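Local coordinates for halogenase PltM (Pseudomonas fluorescens, PDB 6BZN), which halogenates phenolic compounds as an FAD-dependent halogenase able to introduce chlorine, bromine or iodine, at residues R206-L211 / A321-Y326; T215-T220 / G277-N282; E255-V260 / F345-F350. All blocks are in the same frame, centred on the assembly; numbering follows the deposited sequence.

Interaction 1: R206-L211 / A321-Y326; sequences RTTEGL and APRINY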
ATOM      1  N   ARG A 206       8.252 -17.824  -4.570  1.00 16.76           N
ATOM      2  CA  ARG A 206       8.704 -16.460  -4.846  1.00 16.05           C
ATOM      3  C   ARG A 206       9.737 -16.375  -5.964  1.00 16.04           C
ATOM      4  O   ARG A 206      10.621 -17.233  -6.086  1.00 15.64           O
ATOM      5  CB  ARG A 206       9.262 -15.825  -3.583  1.00 16.62           C
ATOM      6  CG  ARG A 206       9.506 -14.344  -3.738  1.00 16.28           C
ATOM      7  CD  ARG A 206       9.906 -13.719  -2.433  1.00 17.02           C
ATOM      8  NE  ARG A 206       8.790 -13.695  -1.492  1.00 17.23           N
ATOM      9  CZ  ARG A 206       8.853 -13.142  -0.293  1.00 17.55           C
ATOM     10  NH1 ARG A 206       9.973 -12.561   0.101  1.00 18.75           N
ATOM     11  NH2 ARG A 206       7.786 -13.171   0.509  1.00 17.44           N
ATOM     12  N   THR A 207       9.629 -15.314  -6.762  1.00 15.54           N
ATOM     13  CA  THR A 207      10.574 -15.045  -7.846  1.00 15.56           C
ATOM     14  C   THR A 207      10.606 -13.548  -8.142  1.00 15.95           C
ATOM     15  O   THR A 207       9.673 -12.832  -7.789  1.00 14.25           O
ATOM     16  CB  THR A 207      10.193 -15.821  -9.132  1.00 16.18           C
ATOM     17  OG1 THR A 207      11.178 -15.611 -10.139  1.00 16.95           O
ATOM     18  CG2 THR A 207       8.860 -15.376  -9.674  1.00 16.49           C
ATOM     19  N   THR A 208      11.690 -13.104  -8.775  1.00 16.55           N
ATOM     20  CA  THR A 208      11.780 -11.781  -9.368  1.00 17.77           C
ATOM     21  C   THR A 208      11.678 -11.835 -10.894  1.00 19.32           C
ATOM     22  O   THR A 208      11.700 -10.784 -11.541  1.00 18.71           O
ATOM     23  CB  THR A 208      13.080 -11.072  -8.959  1.00 18.40           C
ATOM     24  OG1 THR A 208      14.206 -11.836  -9.399  1.00 18.47           O
ATOM     25  CG2 THR A 208      13.142 -10.904  -7.440  1.00 18.46           C
ATOM     26  N   GLU A 209      11.538 -13.036 -11.466  1.00 20.37           N
ATOM     27  CA  GLU A 209      11.450 -13.192 -12.919  1.00 22.75           C
ATOM     28  C   GLU A 209      10.230 -12.445 -13.411  1.00 22.41           C
ATOM     29  O   GLU A 209       9.169 -12.525 -12.798  1.00 22.27           O
ATOM     30  CB  GLU A 209      11.328 -14.676 -13.310  1.00 25.03           C
ATOM     31  CG  GLU A 209      11.465 -14.977 -14.807  1.00 29.01           C
ATOM     32  CD  GLU A 209      10.226 -14.680 -15.665  1.00 31.77           C
ATOM     33  OE1 GLU A 209      10.417 -14.389 -16.872  1.00 35.94           O
ATOM     34  OE2 GLU A 209       9.065 -14.734 -15.177  1.00 32.91           O
ATOM     35  N   GLY A 210      10.383 -11.724 -14.513  1.00 22.13           N
ATOM     36  CA  GLY A 210       9.264 -11.053 -15.159  1.00 23.09           C
ATOM     37  C   GLY A 210       8.849  -9.705 -14.578  1.00 23.27           C
ATOM     38  O   GLY A 210       7.919  -9.088 -15.101  1.00 26.84           O
ATOM     39  N   LEU A 211       9.511  -9.230 -13.520  1.00 20.34           N
ATOM     40  CA  LEU A 211       9.146  -7.941 -12.915  1.00 19.20           C
ATOM     41  C   LEU A 211       9.783  -6.794 -13.675  1.00 17.47           C
ATOM     42  O   LEU A 211      10.994  -6.814 -13.943  1.00 16.15           O
ATOM     43  CB  LEU A 211       9.557  -7.864 -11.437  1.00 18.94           C
ATOM     44  CG  LEU A 211       8.722  -8.745 -10.519  1.00 20.39           C
ATOM     45  CD1 LEU A 211       9.299  -8.739  -9.119  1.00 20.96           C
ATOM     46  CD2 LEU A 211       7.257  -8.311 -10.500  1.00 21.15           C
ATOM     47  N   ALA A 321      17.129  -1.611   1.905  1.00 16.37           N
ATOM     48  CA  ALA A 321      16.730  -2.838   1.230  1.00 16.73           C
ATOM     49  C   ALA A 321      17.194  -2.734  -0.230  1.00 17.34           C
ATOM     50  O   ALA A 321      16.691  -1.883  -0.970  1.00 16.76           O
ATOM     51  CB  ALA A 321      15.209  -3.021   1.319  1.00 16.52           C
ATOM     52  N   PRO A 322      18.156  -3.585  -0.653  1.00 18.34           N
ATOM     53  CA  PRO A 322      18.706  -3.455  -2.024  1.00 17.88           C
ATOM     54  C   PRO A 322      17.757  -3.817  -3.174  1.00 17.62           C
ATOM     55  O   PRO A 322      17.907  -3.303  -4.293  1.00 17.19           O
ATOM     56  CB  PRO A 322      19.928  -4.393  -1.998  1.00 18.72           C
ATOM     57  CG  PRO A 322      19.604  -5.391  -0.936  1.00 19.25           C
ATOM     58  CD  PRO A 322      18.891  -4.607   0.126  1.00 18.67           C
ATOM     59  N   ARG A 323      16.810  -4.708  -2.913  1.00 17.17           N
ATOM     60  CA  ARG A 323      15.763  -4.982  -3.868  1.00 17.12           C
ATOM     61  C   ARG A 323      14.438  -5.332  -3.212  1.00 16.65           C
ATOM     62  O   ARG A 323      14.262  -6.409  -2.628  1.00 17.43           O
ATOM     63  CB  ARG A 323      16.118  -6.091  -4.837  1.00 18.21           C
ATOM     64  CG  ARG A 323      14.949  -6.259  -5.792  1.00 18.73           C
ATOM     65  CD  ARG A 323      15.295  -6.792  -7.125  1.00 19.19           C
ATOM     66  NE  ARG A 323      14.227  -6.509  -8.089  1.00 18.52           N
ATOM     67  CZ  ARG A 323      14.158  -7.058  -9.291  1.00 18.12           C
ATOM     68  NH1 ARG A 323      15.087  -7.918  -9.685  1.00 18.34           N
ATOM     69  NH2 ARG A 323      13.169  -6.737 -10.111  1.00 17.69           N
ATOM     70  N   ILE A 324      13.474  -4.446  -3.397  1.00 14.78           N
ATOM     71  CA  ILE A 324      12.211  -4.553  -2.689  1.00 13.38           C
ATOM     72  C   ILE A 324      11.108  -5.290  -3.439  1.00 12.85           C
ATOM     73  O   ILE A 324      10.054  -5.565  -2.859  1.00 13.60           O
ATOM     74  CB  ILE A 324      11.739  -3.164  -2.209  1.00 13.00           C
ATOM     75  CG1 ILE A 324      11.314  -2.277  -3.371  1.00 12.74           C
ATOM     76  CG2 ILE A 324      12.830  -2.501  -1.382  1.00 12.87           C
ATOM     77  CD1 ILE A 324      10.930  -0.876  -2.957  1.00 12.94           C
ATOM     78  N   ASN A 325      11.355  -5.668  -4.691  1.00 12.39           N
ATOM     79  CA  ASN A 325      10.319  -6.177  -5.580  1.00 12.01           C
ATOM     80  C   ASN A 325      10.350  -7.696  -5.667  1.00 12.26           C
ATOM     81  O   ASN A 325      11.407  -8.269  -5.853  1.00 12.36           O
ATOM     82  CB  ASN A 325      10.483  -5.630  -7.002  1.00 12.09           C
ATOM     83  CG  ASN A 325      11.288  -4.351  -7.048  1.00 11.81           C
ATOM     84  OD1 ASN A 325      12.519  -4.392  -7.178  1.00 11.85           O
ATOM     85  ND2 ASN A 325      10.619  -3.209  -6.898  1.00 11.72           N
ATOM     86  N   TYR A 326       9.180  -8.314  -5.596  1.00 11.82           N
ATOM     87  CA  TYR A 326       9.056  -9.764  -5.785  1.00 12.37           C
ATOM     88  C   TYR A 326       7.617 -10.092  -6.082  1.00 12.67           C
ATOM     89  O   TYR A 326       6.724  -9.288  -5.800  1.00 12.20           O
ATOM     90  CB  TYR A 326       9.563 -10.523  -4.561  1.00 12.67           C
ATOM     91  CG  TYR A 326       8.928 -10.121  -3.252  1.00 12.82           C
ATOM     92  CD1 TYR A 326       7.760 -10.730  -2.806  1.00 13.23           C
ATOM     93  CD2 TYR A 326       9.492  -9.141  -2.464  1.00 13.23           C
ATOM     94  CE1 TYR A 326       7.164 -10.357  -1.602  1.00 13.63           C
ATOM     95  CE2 TYR A 326       8.900  -8.751  -1.265  1.00 13.54           C
ATOM     96  CZ  TYR A 326       7.744  -9.368  -0.835  1.00 13.57           C
ATOM     97  OH  TYR A 326       7.172  -8.975   0.351  1.00 14.11           O
TER
HETATM   98  O   HOH W   1      13.195  -8.604 -12.328  1.00 23.85           O

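Interaction 2: T215-T220 / G277-N282; sequences TCSFFT and GFQFNN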
ATOM      1  N   THR A 215      13.876  -1.864  -7.836  1.00 12.57           N
ATOM      2  CA  THR A 215      14.130  -0.716  -7.006  1.00 11.90           C
ATOM      3  C   THR A 215      14.629  -1.099  -5.638  1.00 12.31           C
ATOM      4  O   THR A 215      14.383  -2.212  -5.166  1.00 11.95           O
ATOM      5  CB  THR A 215      12.873   0.175  -6.806  1.00 11.78           C
ATOM      6  OG1 THR A 215      11.806  -0.583  -6.234  1.00 11.38           O
ATOM      7  CG2 THR A 215      12.416   0.802  -8.124  1.00 12.04           C
ATOM      8  N   CYS A 216      15.329  -0.147  -5.025  1.00 12.29           N
ATOM      9  CA  CYS A 216      15.829  -0.252  -3.660  1.00 13.20           C
ATOM     10  C   CYS A 216      15.167   0.848  -2.836  1.00 13.17           C
ATOM     11  O   CYS A 216      14.536   1.760  -3.393  1.00 12.87           O
ATOM     12  CB  CYS A 216      17.357  -0.114  -3.612  1.00 13.38           C
ATOM     13  SG  CYS A 216      18.002   1.463  -4.200  1.00 14.32           S
ATOM     14  N   SER A 217      15.283   0.741  -1.515  1.00 12.84           N
ATOM     15  CA  SER A 217      14.685   1.698  -0.606  1.00 12.60           C
ATOM     16  C   SER A 217      15.553   1.910   0.627  1.00 12.78           C
ATOM     17  O   SER A 217      16.076   0.941   1.200  1.00 12.68           O
ATOM     18  CB  SER A 217      13.288   1.212  -0.192  1.00 13.17           C
ATOM     19  OG  SER A 217      12.630   2.185   0.598  1.00 13.41           O
ATOM     20  N   PHE A 218      15.697   3.179   1.013  1.00 12.56           N
ATOM     21  CA  PHE A 218      16.302   3.605   2.270  1.00 13.01           C
ATOM     22  C   PHE A 218      15.224   4.348   3.055  1.00 12.85           C
ATOM     23  O   PHE A 218      14.627   5.292   2.517  1.00 12.76           O
ATOM     24  CB  PHE A 218      17.420   4.607   2.043  1.00 13.70           C
ATOM     25  CG  PHE A 218      18.607   4.098   1.258  1.00 14.70           C
ATOM     26  CD1 PHE A 218      18.581   4.077  -0.127  1.00 15.11           C
ATOM     27  CD2 PHE A 218      19.790   3.769   1.908  1.00 15.56           C
ATOM     28  CE1 PHE A 218      19.686   3.675  -0.860  1.00 15.29           C
ATOM     29  CE2 PHE A 218      20.903   3.355   1.193  1.00 16.37           C
ATOM     30  CZ  PHE A 218      20.855   3.313  -0.198  1.00 15.98           C
ATOM     31  N   PHE A 219      14.977   3.975   4.306  1.00 12.51           N
ATOM     32  CA  PHE A 219      13.929   4.632   5.081  1.00 12.47           C
ATOM     33  C   PHE A 219      14.228   4.763   6.564  1.00 12.50           C
ATOM     34  O   PHE A 219      14.974   3.967   7.158  1.00 12.29           O
ATOM     35  CB  PHE A 219      12.569   3.957   4.874  1.00 12.67           C
ATOM     36  CG  PHE A 219      12.595   2.460   5.016  1.00 13.33           C
ATOM     37  CD1 PHE A 219      12.980   1.657   3.948  1.00 13.91           C
ATOM     38  CD2 PHE A 219      12.255   1.859   6.209  1.00 13.75           C
ATOM     39  CE1 PHE A 219      13.015   0.272   4.070  1.00 14.53           C
ATOM     40  CE2 PHE A 219      12.277   0.477   6.335  1.00 14.27           C
ATOM     41  CZ  PHE A 219      12.652  -0.317   5.263  1.00 14.28           C
ATOM     42  N   THR A 220      13.639   5.799   7.149  1.00 12.04           N
ATOM     43  CA  THR A 220      13.829   6.101   8.557  1.00 12.17           C
ATOM     44  C   THR A 220      12.737   7.071   9.022  1.00 12.37           C
ATOM     45  O   THR A 220      11.883   7.501   8.226  1.00 12.29           O
ATOM     46  CB  THR A 220      15.246   6.689   8.822  1.00 12.35           C
ATOM     47  OG1 THR A 220      15.509   6.684  10.226  1.00 12.42           O
ATOM     48  CG2 THR A 220      15.382   8.120   8.302  1.00 12.62           C
ATOM     49  N   GLY A 277      11.673   8.248   3.200  1.00 11.70           N
ATOM     50  CA  GLY A 277      12.167   7.093   2.452  1.00 11.77           C
ATOM     51  C   GLY A 277      12.619   7.534   1.092  1.00 12.22           C
ATOM     52  O   GLY A 277      11.927   8.322   0.455  1.00 13.06           O
ATOM     53  N   PHE A 278      13.780   7.079   0.641  1.00 12.37           N
ATOM     54  CA  PHE A 278      14.189   7.355  -0.744  1.00 12.37           C
ATOM     55  C   PHE A 278      14.504   6.079  -1.493  1.00 12.49           C
ATOM     56  O   PHE A 278      15.073   5.126  -0.927  1.00 12.21           O
ATOM     57  CB  PHE A 278      15.292   8.429  -0.870  1.00 12.88           C
ATOM     58  CG  PHE A 278      16.606   8.094  -0.227  1.00 13.12           C
ATOM     59  CD1 PHE A 278      16.811   8.308   1.141  1.00 13.01           C
ATOM     60  CD2 PHE A 278      17.675   7.669  -0.998  1.00 13.56           C
ATOM     61  CE1 PHE A 278      18.038   8.033   1.725  1.00 13.58           C
ATOM     62  CE2 PHE A 278      18.909   7.400  -0.415  1.00 14.01           C
ATOM     63  CZ  PHE A 278      19.092   7.588   0.944  1.00 13.95           C
ATOM     64  N   GLN A 279      14.062   6.056  -2.754  1.00 11.99           N
ATOM     65  CA  GLN A 279      14.073   4.866  -3.581  1.00 12.14           C
ATOM     66  C   GLN A 279      14.795   5.153  -4.867  1.00 12.55           C
ATOM     67  O   GLN A 279      14.609   6.230  -5.443  1.00 13.15           O
ATOM     68  CB  GLN A 279      12.646   4.437  -3.956  1.00 12.14           C
ATOM     69  CG  GLN A 279      11.808   3.845  -2.825  1.00 12.14           C
ATOM     70  CD  GLN A 279      11.594   4.779  -1.648  1.00 12.51           C
ATOM     71  OE1 GLN A 279      11.993   4.481  -0.525  1.00 12.73           O
ATOM     72  NE2 GLN A 279      10.964   5.926  -1.899  1.00 12.59           N
ATOM     73  N   PHE A 280      15.595   4.195  -5.329  1.00 12.79           N
ATOM     74  CA  PHE A 280      16.226   4.283  -6.646  1.00 12.87           C
ATOM     75  C   PHE A 280      15.773   3.165  -7.579  1.00 12.96           C
ATOM     76  O   PHE A 280      15.638   2.021  -7.182  1.00 12.08           O
ATOM     77  CB  PHE A 280      17.756   4.243  -6.530  1.00 13.10           C
ATOM     78  CG  PHE A 280      18.335   5.407  -5.791  1.00 13.31           C
ATOM     79  CD1 PHE A 280      18.228   6.698  -6.319  1.00 13.61           C
ATOM     80  CD2 PHE A 280      19.006   5.228  -4.591  1.00 13.65           C
ATOM     81  CE1 PHE A 280      18.770   7.788  -5.644  1.00 14.22           C
ATOM     82  CE2 PHE A 280      19.548   6.303  -3.915  1.00 13.76           C
ATOM     83  CZ  PHE A 280      19.425   7.589  -4.437  1.00 14.07           C
ATOM     84  N   ASN A 281      15.557   3.540  -8.833  1.00 13.15           N
ATOM     85  CA  ASN A 281      15.494   2.623  -9.941  1.00 13.69           C
ATOM     86  C   ASN A 281      16.905   2.068 -10.157  1.00 14.03           C
ATOM     87  O   ASN A 281      17.796   2.783 -10.621  1.00 14.28           O
ATOM     88  CB  ASN A 281      15.003   3.370 -11.183  1.00 13.57           C
ATOM     89  CG  ASN A 281      14.893   2.484 -12.398  1.00 14.03           C
ATOM     90  OD1 ASN A 281      15.303   1.331 -12.382  1.00 14.92           O
ATOM     91  ND2 ASN A 281      14.318   3.022 -13.464  1.00 13.84           N
ATOM     92  N   ASN A 282      17.100   0.791  -9.829  1.00 15.11           N
ATOM     93  CA  ASN A 282      18.434   0.161  -9.880  1.00 15.31           C
ATOM     94  C   ASN A 282      18.985   0.075 -11.309  1.00 16.32           C
ATOM     95  O   ASN A 282      20.199  -0.027 -11.500  1.00 16.71           O
ATOM     96  CB  ASN A 282      18.407  -1.238  -9.259  1.00 15.39           C
ATOM     97  CG  ASN A 282      18.248  -1.227  -7.741  1.00 15.75           C
ATOM     98  OD1 ASN A 282      18.881  -0.443  -7.038  1.00 16.14           O
ATOM     99  ND2 ASN A 282      17.444  -2.148  -7.228  1.00 15.43           N
TER

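Interaction 3: E255-V260 / F345-F350; sequences EGWLWV and FIDPLF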
ATOM      1  N   GLU A 255      15.955   9.208 -11.566  1.00 13.85           N
ATOM      2  CA  GLU A 255      16.450   7.907 -11.088  1.00 14.25           C
ATOM      3  C   GLU A 255      15.722   7.371  -9.863  1.00 13.57           C
ATOM      4  O   GLU A 255      16.054   6.294  -9.361  1.00 14.18           O
ATOM      5  CB  GLU A 255      17.974   7.952 -10.826  1.00 14.84           C
ATOM      6  CG  GLU A 255      18.445   8.743  -9.612  1.00 15.61           C
ATOM      7  CD  GLU A 255      18.641  10.235  -9.858  1.00 16.50           C
ATOM      8  OE1 GLU A 255      18.182  10.759 -10.891  1.00 16.83           O
ATOM      9  OE2 GLU A 255      19.263  10.901  -9.005  1.00 18.18           O
ATOM     10  N   GLY A 256      14.731   8.105  -9.374  1.00 13.22           N
ATOM     11  CA  GLY A 256      14.108   7.732  -8.121  1.00 12.52           C
ATOM     12  C   GLY A 256      13.176   8.747  -7.524  1.00 11.93           C
ATOM     13  O   GLY A 256      12.749   9.699  -8.175  1.00 12.02           O
ATOM     14  N   TRP A 257      12.860   8.531  -6.258  1.00 11.44           N
ATOM     15  CA  TRP A 257      11.994   9.442  -5.537  1.00 11.37           C
ATOM     16  C   TRP A 257      12.200   9.362  -4.036  1.00 11.47           C
ATOM     17  O   TRP A 257      12.786   8.396  -3.524  1.00 12.09           O
ATOM     18  CB  TRP A 257      10.535   9.184  -5.905  1.00 11.32           C
ATOM     19  CG  TRP A 257       9.909   7.940  -5.351  1.00 11.38           C
ATOM     20  CD1 TRP A 257      10.082   6.648  -5.788  1.00 11.27           C
ATOM     21  CD2 TRP A 257       8.947   7.877  -4.287  1.00 11.60           C
ATOM     22  NE1 TRP A 257       9.295   5.797  -5.047  1.00 11.73           N
ATOM     23  CE2 TRP A 257       8.584   6.526  -4.126  1.00 11.55           C
ATOM     24  CE3 TRP A 257       8.365   8.838  -3.445  1.00 11.63           C
ATOM     25  CZ2 TRP A 257       7.669   6.110  -3.144  1.00 11.87           C
ATOM     26  CZ3 TRP A 257       7.452   8.435  -2.503  1.00 11.75           C
ATOM     27  CH2 TRP A 257       7.114   7.077  -2.347  1.00 11.94           C
ATOM     28  N   LEU A 258      11.731  10.399  -3.351  1.00 11.32           N
ATOM     29  CA  LEU A 258      11.809  10.500  -1.902  1.00 11.35           C
ATOM     30  C   LEU A 258      10.451  10.933  -1.343  1.00 11.44           C
ATOM     31  O   LEU A 258       9.792  11.844  -1.886  1.00 11.39           O
ATOM     32  CB  LEU A 258      12.937  11.464  -1.492  1.00 11.41           C
ATOM     33  CG  LEU A 258      13.098  11.847  -0.009  1.00 11.76           C
ATOM     34  CD1 LEU A 258      14.544  12.198   0.341  1.00 11.80           C
ATOM     35  CD2 LEU A 258      12.191  13.020   0.376  1.00 11.81           C
ATOM     36  N   TRP A 259      10.041  10.298  -0.251  1.00 10.90           N
ATOM     37  CA  TRP A 259       8.800  10.661   0.428  1.00 10.94           C
ATOM     38  C   TRP A 259       9.050  11.495   1.670  1.00 11.35           C
ATOM     39  O   TRP A 259      10.038  11.281   2.368  1.00 10.77           O
ATOM     40  CB  TRP A 259       7.970   9.418   0.765  1.00 10.97           C
ATOM     41  CG  TRP A 259       8.315   8.558   2.004  1.00 10.99           C
ATOM     42  CD1 TRP A 259       8.249   8.923   3.324  1.00 11.10           C
ATOM     43  CD2 TRP A 259       8.661   7.168   2.000  1.00 11.26           C
ATOM     44  NE1 TRP A 259       8.546   7.846   4.138  1.00 11.41           N
ATOM     45  CE2 TRP A 259       8.809   6.760   3.351  1.00 11.39           C
ATOM     46  CE3 TRP A 259       8.866   6.220   0.983  1.00 11.79           C
ATOM     47  CZ2 TRP A 259       9.152   5.447   3.713  1.00 11.65           C
ATOM     48  CZ3 TRP A 259       9.224   4.909   1.348  1.00 11.72           C
ATOM     49  CH2 TRP A 259       9.366   4.543   2.694  1.00 11.78           C
ATOM     50  N   VAL A 260       8.126  12.429   1.920  1.00 11.58           N
ATOM     51  CA  VAL A 260       8.034  13.180   3.155  1.00 12.01           C
ATOM     52  C   VAL A 260       6.609  12.956   3.673  1.00 12.26           C
ATOM     53  O   VAL A 260       5.624  13.422   3.073  1.00 12.59           O
ATOM     54  CB  VAL A 260       8.335  14.678   2.936  1.00 12.04           C
ATOM     55  CG1 VAL A 260       8.310  15.436   4.254  1.00 12.27           C
ATOM     56  CG2 VAL A 260       9.689  14.856   2.257  1.00 12.11           C
ATOM     57  N   PHE A 345       5.459  -7.796  -3.635  1.00 13.05           N
ATOM     58  CA  PHE A 345       5.547  -6.369  -3.340  1.00 12.65           C
ATOM     59  C   PHE A 345       6.251  -5.661  -4.473  1.00 12.08           C
ATOM     60  O   PHE A 345       7.165  -6.212  -5.050  1.00 11.11           O
ATOM     61  CB  PHE A 345       6.314  -6.121  -2.049  1.00 13.04           C
ATOM     62  CG  PHE A 345       6.268  -4.686  -1.601  1.00 13.45           C
ATOM     63  CD1 PHE A 345       5.120  -4.182  -1.014  1.00 13.89           C
ATOM     64  CD2 PHE A 345       7.354  -3.846  -1.776  1.00 13.61           C
ATOM     65  CE1 PHE A 345       5.056  -2.856  -0.597  1.00 14.45           C
ATOM     66  CE2 PHE A 345       7.308  -2.526  -1.353  1.00 14.07           C
ATOM     67  CZ  PHE A 345       6.152  -2.032  -0.756  1.00 14.26           C
ATOM     68  N   ILE A 346       5.836  -4.431  -4.780  1.00 11.81           N
ATOM     69  CA  ILE A 346       6.436  -3.692  -5.887  1.00 11.51           C
ATOM     70  C   ILE A 346       7.206  -2.476  -5.397  1.00 11.52           C
ATOM     71  O   ILE A 346       8.416  -2.392  -5.593  1.00 12.18           O
ATOM     72  CB  ILE A 346       5.368  -3.308  -6.934  1.00 11.52           C
ATOM     73  CG1 ILE A 346       4.692  -4.572  -7.513  1.00 11.42           C
ATOM     74  CG2 ILE A 346       5.978  -2.469  -8.043  1.00 11.66           C
ATOM     75  CD1 ILE A 346       5.610  -5.577  -8.199  1.00 11.46           C
ATOM     76  N   ASP A 347       6.525  -1.530  -4.765  1.00 11.52           N
ATOM     77  CA  ASP A 347       7.178  -0.283  -4.375  1.00 11.99           C
ATOM     78  C   ASP A 347       6.274   0.486  -3.421  1.00 12.13           C
ATOM     79  O   ASP A 347       5.069   0.305  -3.452  1.00 12.61           O
ATOM     80  CB  ASP A 347       7.461   0.557  -5.640  1.00 11.73           C
ATOM     81  CG  ASP A 347       8.531   1.635  -5.443  1.00 11.97           C
ATOM     82  OD1 ASP A 347       8.154   2.740  -4.996  1.00 11.60           O
ATOM     83  OD2 ASP A 347       9.735   1.402  -5.781  1.00 12.22           O
ATOM     84  N   PRO A 348       6.853   1.339  -2.565  1.00 12.50           N
ATOM     85  CA  PRO A 348       5.995   2.226  -1.778  1.00 12.24           C
ATOM     86  C   PRO A 348       5.169   3.218  -2.607  1.00 12.06           C
ATOM     87  O   PRO A 348       4.162   3.744  -2.102  1.00 11.58           O
ATOM     88  CB  PRO A 348       6.978   2.982  -0.887  1.00 13.03           C
ATOM     89  CG  PRO A 348       8.329   2.773  -1.512  1.00 13.03           C
ATOM     90  CD  PRO A 348       8.259   1.413  -2.129  1.00 12.63           C
ATOM     91  N   LEU A 349       5.579   3.466  -3.850  1.00 11.74           N
ATOM     92  CA  LEU A 349       4.952   4.482  -4.692  1.00 11.86           C
ATOM     93  C   LEU A 349       3.483   4.193  -4.936  1.00 11.92           C
ATOM     94  O   LEU A 349       3.128   3.155  -5.486  1.00 11.91           O
ATOM     95  CB  LEU A 349       5.667   4.599  -6.038  1.00 12.13           C
ATOM     96  CG  LEU A 349       5.136   5.714  -6.944  1.00 12.52           C
ATOM     97  CD1 LEU A 349       5.479   7.074  -6.366  1.00 12.93           C
ATOM     98  CD2 LEU A 349       5.658   5.583  -8.365  1.00 12.92           C
ATOM     99  N   PHE A 350       2.643   5.137  -4.534  1.00 11.58           N
ATOM    100  CA  PHE A 350       1.171   5.039  -4.591  1.00 11.70           C
ATOM    101  C   PHE A 350       0.547   4.174  -3.512  1.00 11.49           C
ATOM    102  O   PHE A 350      -0.676   4.026  -3.493  1.00 10.88           O
ATOM    103  CB  PHE A 350       0.633   4.612  -5.969  1.00 12.45           C
ATOM    104  CG  PHE A 350       0.957   5.567  -7.070  1.00 12.73           C
ATOM    105  CD1 PHE A 350       0.503   6.875  -7.011  1.00 13.41           C
ATOM    106  CD2 PHE A 350       1.683   5.167  -8.167  1.00 13.20           C
ATOM    107  CE1 PHE A 350       0.775   7.781  -8.017  1.00 13.69           C
ATOM    108  CE2 PHE A 350       1.962   6.065  -9.183  1.00 14.03           C
ATOM    109  CZ  PHE A 350       1.508   7.372  -9.110  1.00 13.97           C
TER

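Interaction 1: R206-L211 / A321-Y326
Arg206 and Tyr326 form a flat cation-pi stack at the small antiparallel sheet of strands 206-207 and 327-328, to which Arg206 belongs. CZ of Arg206 lies 3.9 Å from the centroid of the Tyr326 ring, and the two planes are only 18° apart. An otherwise extended arginine chain bends at chi3 (-69°), which swings the guanidinium over the CD1-CE1 side of the ring, with NE of Arg206 3.4 Å from CD1 of Tyr326. Outside bonds hold both partners of the stack: NH1 and NH2 of Arg206 donate to the carbonyls of Gln195 and Ala342, and the Tyr326 hydroxyl bonds to Gln341 O. Tyr326 and Gln341 both contact FAD in a structure of this protein, consistent with the stack bordering an FAD-binding surface, although no FAD is bound here.

Van der Waals contacts continue the join. CD1 of Leu211 rests on the backbone, 3.5 Å from CA of Tyr326, while CB of Thr208 sits over one face of the Arg323 guanidinium, 3.8 Å from NH1 of Arg323.

Polar bridging passes through one water, not a direct hydrogen bond. The water donates to the carbonyls of Thr208 and Leu211, the ends of a type II turn, and accepts from NH2 of Arg323 at 2.9 Å. Asn325 ND2 bonds to Ile346 O, while Asn325 OD1 takes Arg323 NE on an in-plane lone pair at 2.9 Å.

Interaction 2: T215-T220 / G277-N282
Phe218 and Phe278, facing residues of an antiparallel hydrogen-bonded pair in the large mixed sheet, have nearly parallel rings (8°) displaced so that little of one lies over the other, with centroids 4.5 Å apart. The overlap is made instead by CB of Phe218, which lies 3.7 Å from the Phe278 ring centroid, over the face, in a CH-pi contact. With CG between the backbone N and the carbonyl carbon (chi1 63°), the Phe278 ring leans across toward the neighbouring strand. Between the strands, the backbones are joined by two short bonds, Phe218 N to Phe278 O at 2.8 Å and Phe278 N to Phe218 O at 2.7 Å. Trp318 meets Phe278 edge-to-face and Tyr320 stacks on Phe218, extending the aromatic cluster over strand 313-321. An alanine in place of Phe278 is likely to open a gap beside Trp318 and leave Phe218 CB without its CH-pi partner. Phe219 points to the other face, where it touches Val62. Toward the start of strand 215-223, Cys216 SG makes a sulfur-aromatic contact at the edge of the Phe280 ring, near its plane, 3.6 Å from CB of Phe280.

Interaction 3: E255-V260 / F345-F350
Between Trp257, on strand 256-262 of the mixed sheet, and Leu349, in the loop leading to helix 352-374, the closest CA atoms are 8.7 Å apart, so the two backbones are bridged by side chains. An Asx turn shapes the loop: OD1 of Asp347 accepts from the backbone N of Leu349 at 2.9 Å, using the lone pair away from the other carboxylate oxygen. The same OD1 uses its syn lone pair for Trp257 NE1 at 3.3 Å, a longer bond of 153° that arrives in the plane of the indole. Two donors thus grip one oxygen, while OD2 bonds to the hydroxyls of Tyr404 and Thr215, which fixes the rotation of the carboxylate.

Apolar packing covers one face of the indole. CD1 of Leu349 stands over the six-membered ring of Trp257, 4.0 Å from its centroid, an approach only 15° off the ring normal that marks a CH-pi contact. With CG anti to the backbone N (chi1 -176°), the leucine branch extends toward the indole, and CD1 is the methyl that meets its face.

Pro348 touches both tryptophans from one side. Its side chain is also about 4 Å from a bound calcium ion. CG of Pro348 is 3.8 Å from CZ2 of Trp257 and meets the edge of Trp259 at CZ3, 3.7 Å away.

Along the chain the segments come in the order 206-211, 215-220, 255-260, 277-282, 321-326 and 345-350, so interaction 2 lies within the span of interaction 1, and interaction 3 alternates with both. Interactions 2 and 3 have centres about 7 Å apart and share the mixed sheet, where strands 256-262 and 273-281 are neighbours; interaction 1 lies about 14 Å from the centre of interaction 2 and about 15 Å from that of interaction 3. The loop 321-326 connects all three, with Asn325 bonding through OD1 to Thr215 N and through ND2 to Ile346 O. Together they tie the sheet to loops beside residues that bind FAD in this protein.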